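Local coordinates for protein Exo-1,3/1,4-beta-glucanase (Pseudoalteromonas sp., PDB 3USZ) that probably hydrolyses beta-1,3- and beta-1,4-linked glucans, releasing glucose from chain ends, as a family 3 glycoside hydrolase, at residues 214-219 with 257-262; 296-301 with 318-323. All coordinates share one frame; numbering follows the deposited sequence.

Interaction 1. Residues 214-219 with 257-262; sequences AKHFVG and SVMASF
A214 and V258 pair as neighbours on two parallel strands, and four backbone hydrogen bonds join the segments. A214 N donates to S257 O (3.0 Å) and M259 N to A214 O (3.0 Å). The ladder then shifts: F217 N, not the N-H of H216, reaches M259 O at 2.7 Å, nearly straight at 168°. H216 is thus passed over, the next firm pair being F217 with A260, and the peptide bonds before H216 and V218 are both cis. A weak bond from S261 N to F217 O ends the series. CA-H...O contacts run alongside, including V258 CA to A214 O.

Apolar contacts follow the two faces. A214, F217, V258 and A260 share one, where F217 CB meets V258 CG1 at 3.6 Å; F217 and V258 suit this face because both pack against helix 274-284. M259 and K215 occupy the other face, touching CB to CB, while the lysine amine goes on to T162.

The sulfur contact is more specific. Unbranched M259 runs beside H216 in the same direction, its chi1 of -172° turning CG away from the backbone N, and sets SD 3.6 Å from H216 CD2, at the edge of the imidazole. K215 CB lies over one face of that ring. Small S261 fits against H216, CB to CB at 3.7 Å, and its hydroxyl bonds N263.

Adjacent parallel strands joined through helices make this a beta-alpha-beta unit of the (alpha/beta)8 barrel; the Lys-His-Phe sequence with cis peptides, near the strands' C-terminal ends, is consistent with the active-site side of family 3 enzymes.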
loop_
_atom_site.group_PDB
_atom_site.type_symbol
_atom_site.label_atom_id
_atom_site.label_comp_id
_atom_site.label_asym_id
_atom_site.label_seq_id
_atom_site.Cartn_x
_atom_site.Cartn_y
_atom_site.Cartn_z
ATOM N N ALA A 214 -2.738 -5.127 -9.341
ATOM C CA ALA A 214 -2.747 -5.879 -8.090
ATOM C C ALA A 214 -1.360 -6.466 -7.849
ATOM O O ALA A 214 -0.787 -7.092 -8.744
ATOM C CB ALA A 214 -3.801 -6.986 -8.120
ATOM N N LYS A 215 -0.822 -6.253 -6.648
ATOM C CA LYS A 215 0.516 -6.740 -6.308
ATOM C C LYS A 215 0.549 -7.516 -4.975
ATOM O O LYS A 215 -0.345 -7.351 -4.146
ATOM C CB LYS A 215 1.499 -5.567 -6.303
ATOM C CG LYS A 215 1.098 -4.393 -5.458
ATOM C CD LYS A 215 1.717 -3.117 -6.004
ATOM C CE LYS A 215 2.007 -2.114 -4.902
ATOM N NZ LYS A 215 0.799 -1.672 -4.151
ATOM N N HIS A 216 1.522 -8.408 -4.772
ATOM C CA HIS A 216 2.470 -8.875 -5.781
ATOM C C HIS A 216 2.227 -10.363 -5.981
ATOM O O HIS A 216 1.894 -11.071 -5.039
ATOM C CB HIS A 216 3.903 -8.663 -5.300
ATOM C CG HIS A 216 4.225 -7.234 -5.002
ATOM N ND1 HIS A 216 3.967 -6.652 -3.779
ATOM C CD2 HIS A 216 4.763 -6.261 -5.778
ATOM C CE1 HIS A 216 4.352 -5.389 -3.807
ATOM N NE2 HIS A 216 4.836 -5.127 -5.008
ATOM N N PHE A 217 2.384 -10.844 -7.208
ATOM C CA PHE A 217 2.136 -12.257 -7.479
ATOM C C PHE A 217 3.478 -12.994 -7.462
ATOM O O PHE A 217 4.303 -12.754 -8.347
ATOM C CB PHE A 217 1.462 -12.406 -8.850
ATOM C CG PHE A 217 0.884 -13.773 -9.103
ATOM C CD1 PHE A 217 -0.418 -14.068 -8.727
ATOM C CD2 PHE A 217 1.641 -14.756 -9.713
ATOM C CE1 PHE A 217 -0.952 -15.325 -8.946
ATOM C CE2 PHE A 217 1.115 -16.023 -9.945
ATOM C CZ PHE A 217 -0.181 -16.311 -9.559
ATOM N N VAL A 218 3.726 -13.887 -6.496
ATOM C CA VAL A 218 2.791 -14.333 -5.459
ATOM C C VAL A 218 3.606 -14.889 -4.258
ATOM O O VAL A 218 4.755 -15.306 -4.422
ATOM C CB VAL A 218 1.820 -15.430 -6.006
ATOM C CG1 VAL A 218 2.594 -16.651 -6.504
ATOM C CG2 VAL A 218 0.778 -15.841 -4.961
ATOM N N GLY A 219 3.025 -14.873 -3.059
ATOM C CA GLY A 219 3.645 -15.485 -1.895
ATOM C C GLY A 219 4.668 -14.656 -1.127
ATOM O O GLY A 219 5.382 -15.194 -0.283
ATOM N N SER A 257 -3.742 -5.059 -14.603
ATOM C CA SER A 257 -2.344 -5.426 -14.483
ATOM C C SER A 257 -2.068 -6.212 -13.194
ATOM O O SER A 257 -2.748 -6.042 -12.185
ATOM C CB SER A 257 -1.477 -4.165 -14.530
ATOM O OG SER A 257 -0.113 -4.471 -14.295
ATOM N N VAL A 258 -1.054 -7.068 -13.248
ATOM C CA VAL A 258 -0.573 -7.801 -12.092
ATOM C C VAL A 258 0.943 -7.589 -11.992
ATOM O O VAL A 258 1.651 -7.687 -12.996
ATOM C CB VAL A 258 -0.908 -9.312 -12.220
ATOM C CG1 VAL A 258 -0.168 -10.141 -11.170
ATOM C CG2 VAL A 258 -2.424 -9.534 -12.120
ATOM N N MET A 259 1.444 -7.281 -10.795
ATOM C CA MET A 259 2.888 -7.109 -10.623
ATOM C C MET A 259 3.508 -8.375 -10.037
ATOM O O MET A 259 2.995 -8.928 -9.067
ATOM C CB MET A 259 3.224 -5.883 -9.753
ATOM C CG MET A 259 4.729 -5.540 -9.694
ATOM S SD MET A 259 5.156 -4.104 -8.648
ATOM C CE MET A 259 4.493 -2.773 -9.642
ATOM N N ALA A 260 4.601 -8.838 -10.639
ATOM C CA ALA A 260 5.270 -10.055 -10.174
ATOM C C ALA A 260 6.022 -9.775 -8.875
ATOM O O ALA A 260 6.311 -8.614 -8.574
ATOM C CB ALA A 260 6.216 -10.584 -11.247
ATOM N N SER A 261 6.332 -10.820 -8.104
ATOM C CA SER A 261 6.941 -10.623 -6.778
ATOM C C SER A 261 8.462 -10.838 -6.701
ATOM O O SER A 261 9.037 -11.605 -7.465
ATOM C CB SER A 261 6.241 -11.484 -5.720
ATOM O OG SER A 261 6.413 -12.876 -5.986
ATOM N N PHE A 262 9.092 -10.145 -5.753
ATOM C CA PHE A 262 10.525 -10.226 -5.488
ATOM C C PHE A 262 10.983 -11.558 -4.893
ATOM O O PHE A 262 12.138 -11.943 -5.076
ATOM C CB PHE A 262 10.921 -9.148 -4.478
ATOM C CG PHE A 262 11.174 -7.792 -5.075
ATOM C CD1 PHE A 262 12.056 -7.632 -6.135
ATOM C CD2 PHE A 262 10.550 -6.670 -4.551
ATOM C CE1 PHE A 262 12.303 -6.388 -6.663
ATOM C CE2 PHE A 262 10.785 -5.409 -5.092
ATOM C CZ PHE A 262 11.663 -5.270 -6.147
#

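Interaction 2. Residues 296-301 with 318-323. With K (potassium ion), chain D.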
loop_
_atom_site.group_PDB
_atom_site.type_symbol
_atom_site.label_atom_id
_atom_site.label_comp_id
_atom_site.label_asym_id
_atom_site.label_seq_id
_atom_site.Cartn_x
_atom_site.Cartn_y
_atom_site.Cartn_z
ATOM N N ASN A 296 13.632 -3.236 -11.035
ATOM C CA ASN A 296 14.837 -4.016 -11.361
ATOM C C ASN A 296 14.800 -5.455 -10.853
ATOM O O ASN A 296 15.847 -6.054 -10.616
ATOM C CB ASN A 296 16.113 -3.347 -10.834
ATOM C CG ASN A 296 16.478 -2.102 -11.613
ATOM O OD1 ASN A 296 16.251 -2.033 -12.814
ATOM N ND2 ASN A 296 17.046 -1.111 -10.931
ATOM N N ALA A 297 13.603 -6.000 -10.667
ATOM C CA ALA A 297 13.466 -7.370 -10.181
ATOM C C ALA A 297 14.078 -8.382 -11.154
ATOM O O ALA A 297 14.478 -9.469 -10.751
ATOM C CB ALA A 297 12.000 -7.704 -9.924
ATOM N N HIS A 298 14.158 -8.014 -12.427
ATOM C CA HIS A 298 14.679 -8.921 -13.447
ATOM C C HIS A 298 16.143 -9.275 -13.204
ATOM O O HIS A 298 16.594 -10.354 -13.576
ATOM C CB HIS A 298 14.501 -8.326 -14.851
ATOM C CG HIS A 298 15.228 -7.030 -15.062
ATOM N ND1 HIS A 298 14.721 -5.813 -14.651
ATOM C CD2 HIS A 298 16.417 -6.761 -15.656
ATOM C CE1 HIS A 298 15.570 -4.852 -14.975
ATOM N NE2 HIS A 298 16.609 -5.399 -15.587
ATOM N N LYS A 299 16.876 -8.375 -12.555
ATOM C CA LYS A 299 18.315 -8.546 -12.383
ATOM C C LYS A 299 18.672 -9.753 -11.511
ATOM O O LYS A 299 19.779 -10.282 -11.611
ATOM C CB LYS A 299 18.957 -7.259 -11.843
ATOM C CG LYS A 299 19.619 -7.401 -10.481
ATOM C CD LYS A 299 20.212 -6.079 -10.004
ATOM C CE LYS A 299 21.302 -6.311 -8.966
ATOM N NZ LYS A 299 21.773 -5.032 -8.359
ATOM N N PHE A 300 17.724 -10.199 -10.683
ATOM C CA PHE A 300 17.965 -11.302 -9.747
ATOM C C PHE A 300 17.630 -12.683 -10.316
ATOM O O PHE A 300 17.875 -13.703 -9.675
ATOM C CB PHE A 300 17.216 -11.067 -8.424
ATOM C CG PHE A 300 17.575 -9.769 -7.763
ATOM C CD1 PHE A 300 18.698 -9.674 -6.954
ATOM C CD2 PHE A 300 16.814 -8.635 -7.978
ATOM C CE1 PHE A 300 19.043 -8.475 -6.362
ATOM C CE2 PHE A 300 17.153 -7.434 -7.383
ATOM C CZ PHE A 300 18.269 -7.355 -6.582
ATOM N N VAL A 301 17.078 -12.712 -11.522
ATOM C CA VAL A 301 16.758 -13.974 -12.177
ATOM C C VAL A 301 18.044 -14.587 -12.737
ATOM O O VAL A 301 18.897 -13.864 -13.253
ATOM C CB VAL A 301 15.702 -13.768 -13.283
ATOM C CG1 VAL A 301 15.487 -15.046 -14.100
ATOM C CG2 VAL A 301 14.392 -13.302 -12.661
ATOM N N ASP A 318 5.187 -9.009 -19.160
ATOM C CA ASP A 318 4.815 -8.269 -20.365
ATOM C C ASP A 318 5.402 -6.854 -20.442
ATOM O O ASP A 318 5.692 -6.348 -21.541
ATOM C CB ASP A 318 3.299 -8.199 -20.458
ATOM C CG ASP A 318 2.666 -9.571 -20.440
ATOM O OD1 ASP A 318 3.170 -10.443 -21.179
ATOM O OD2 ASP A 318 1.699 -9.790 -19.670
ATOM N N VAL A 319 5.552 -6.214 -19.282
ATOM C CA VAL A 319 6.181 -4.892 -19.187
ATOM C C VAL A 319 7.294 -4.939 -18.147
ATOM O O VAL A 319 7.075 -5.364 -17.010
ATOM C CB VAL A 319 5.174 -3.776 -18.820
ATOM C CG1 VAL A 319 5.903 -2.435 -18.581
ATOM C CG2 VAL A 319 4.115 -3.636 -19.902
ATOM N N ILE A 320 8.489 -4.512 -18.547
ATOM C CA ILE A 320 9.659 -4.573 -17.676
ATOM C C ILE A 320 9.948 -3.222 -16.995
ATOM O O ILE A 320 10.174 -2.215 -17.665
ATOM C CB ILE A 320 10.902 -5.012 -18.467
ATOM C CG1 ILE A 320 10.678 -6.397 -19.090
ATOM C CG2 ILE A 320 12.130 -5.015 -17.566
ATOM C CD1 ILE A 320 10.905 -7.551 -18.106
ATOM N N MET A 321 9.939 -3.208 -15.669
ATOM C CA MET A 321 10.270 -1.998 -14.913
ATOM C C MET A 321 11.792 -1.896 -14.814
ATOM O O MET A 321 12.393 -2.490 -13.916
ATOM C CB MET A 321 9.635 -2.054 -13.510
ATOM C CG MET A 321 9.671 -0.735 -12.714
ATOM S SD MET A 321 8.874 -0.815 -11.082
ATOM C CE MET A 321 7.150 -1.054 -11.502
ATOM N N VAL A 322 12.408 -1.180 -15.759
ATOM C CA VAL A 322 13.855 -0.952 -15.768
ATOM C C VAL A 322 14.073 0.540 -15.652
ATOM O O VAL A 322 14.316 1.190 -16.667
ATOM C CB VAL A 322 14.534 -1.242 -17.131
ATOM C CG1 VAL A 322 15.853 -1.989 -16.951
ATOM C CG2 VAL A 322 13.588 -1.862 -18.151
ATOM N N PRO A 323 13.997 1.087 -14.435
ATOM C CA PRO A 323 14.012 2.547 -14.256
ATOM C C PRO A 323 15.198 3.277 -14.906
ATOM O O PRO A 323 15.016 4.351 -15.497
ATOM C CB PRO A 323 14.050 2.712 -12.722
ATOM C CG PRO A 323 14.340 1.359 -12.164
ATOM C CD PRO A 323 13.815 0.375 -13.159
HETATM K K K D . 21.277 -12.676 -12.082
HETATM O O HOH W 1 12.146 -5.738 -13.577
HETATM O O HOH W 2 23.026 -15.176 -12.937
#
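N296 meets M321 through its backbone and P323 through its side chain. The N-H of N296 points at M321 O across 3.2 Å, close to the line of the carbonyl bond. Its carboxamide crosses the proline ring obliquely, and OD1 comes nearest, 3.4 Å from P323 CD. Asparagine also suits the backbone here, which has left-handed angles (phi 52°, psi 25°) that this residue tolerates better than most; the turn lets N296 O accept K299 N as the 3-10 segment 297-300 begins. With an alanine here, P323 would probably lose the carboxamide packed across its ring, and a gap is likely to open beside it.

H298 is the second main residue. Its CB points toward 318-323, and a chi1 of 61° sets the imidazole beside I320 and V322. CE1 lies 3.5 Å from V322 CG1, and ND1 is 4.0 Å from I320 CG2, each side chain crossing the histidine at about a right angle. Both ring nitrogens have polar partners: ND1 holds a water in the ring plane at 2.8 Å, and NE2 bonds L306 O. The same water donates to M321 O, so that carbonyl takes both this longer water bond and the N296 N-H. Histidine suits this buried place because its nitrogens are satisfied while I320 and V322 pack obliquely against the same side of the ring, which F329 meets edge-to-face.

P323, the third, ends the extended segment shortly before helix 326-339. Farther along the first segment, K299 O and V301 O bind a potassium ion, each at 2.9 Å, together with C304 O and a more distant water. The arrangement belongs to the (alpha/beta)8 barrel, where a loop following strand 290-292 is packed onto the next, short strand 320-321.

In the fold
Strand 211-217 leads into a long excursion with helices 236-243 and 245-252, which interaction 1 closes when the chain returns as strand 257-260. The chain then passes through helix 274-284 and strand 290-292 before interaction 2 opens; its own loop, which adds C304 to the potassium site begun in 296-301 and contains helix 310-315, closes at 318-323. The two contacts are therefore in series, neither nested nor crossed. Strand 290-292 joins them laterally, bonding V258 and A260 on one side and D318 and V319 on the other. They also touch directly: F262 packs on A297, and the methyl ends of M259 and M321 meet, tying successive parts of one barrel together.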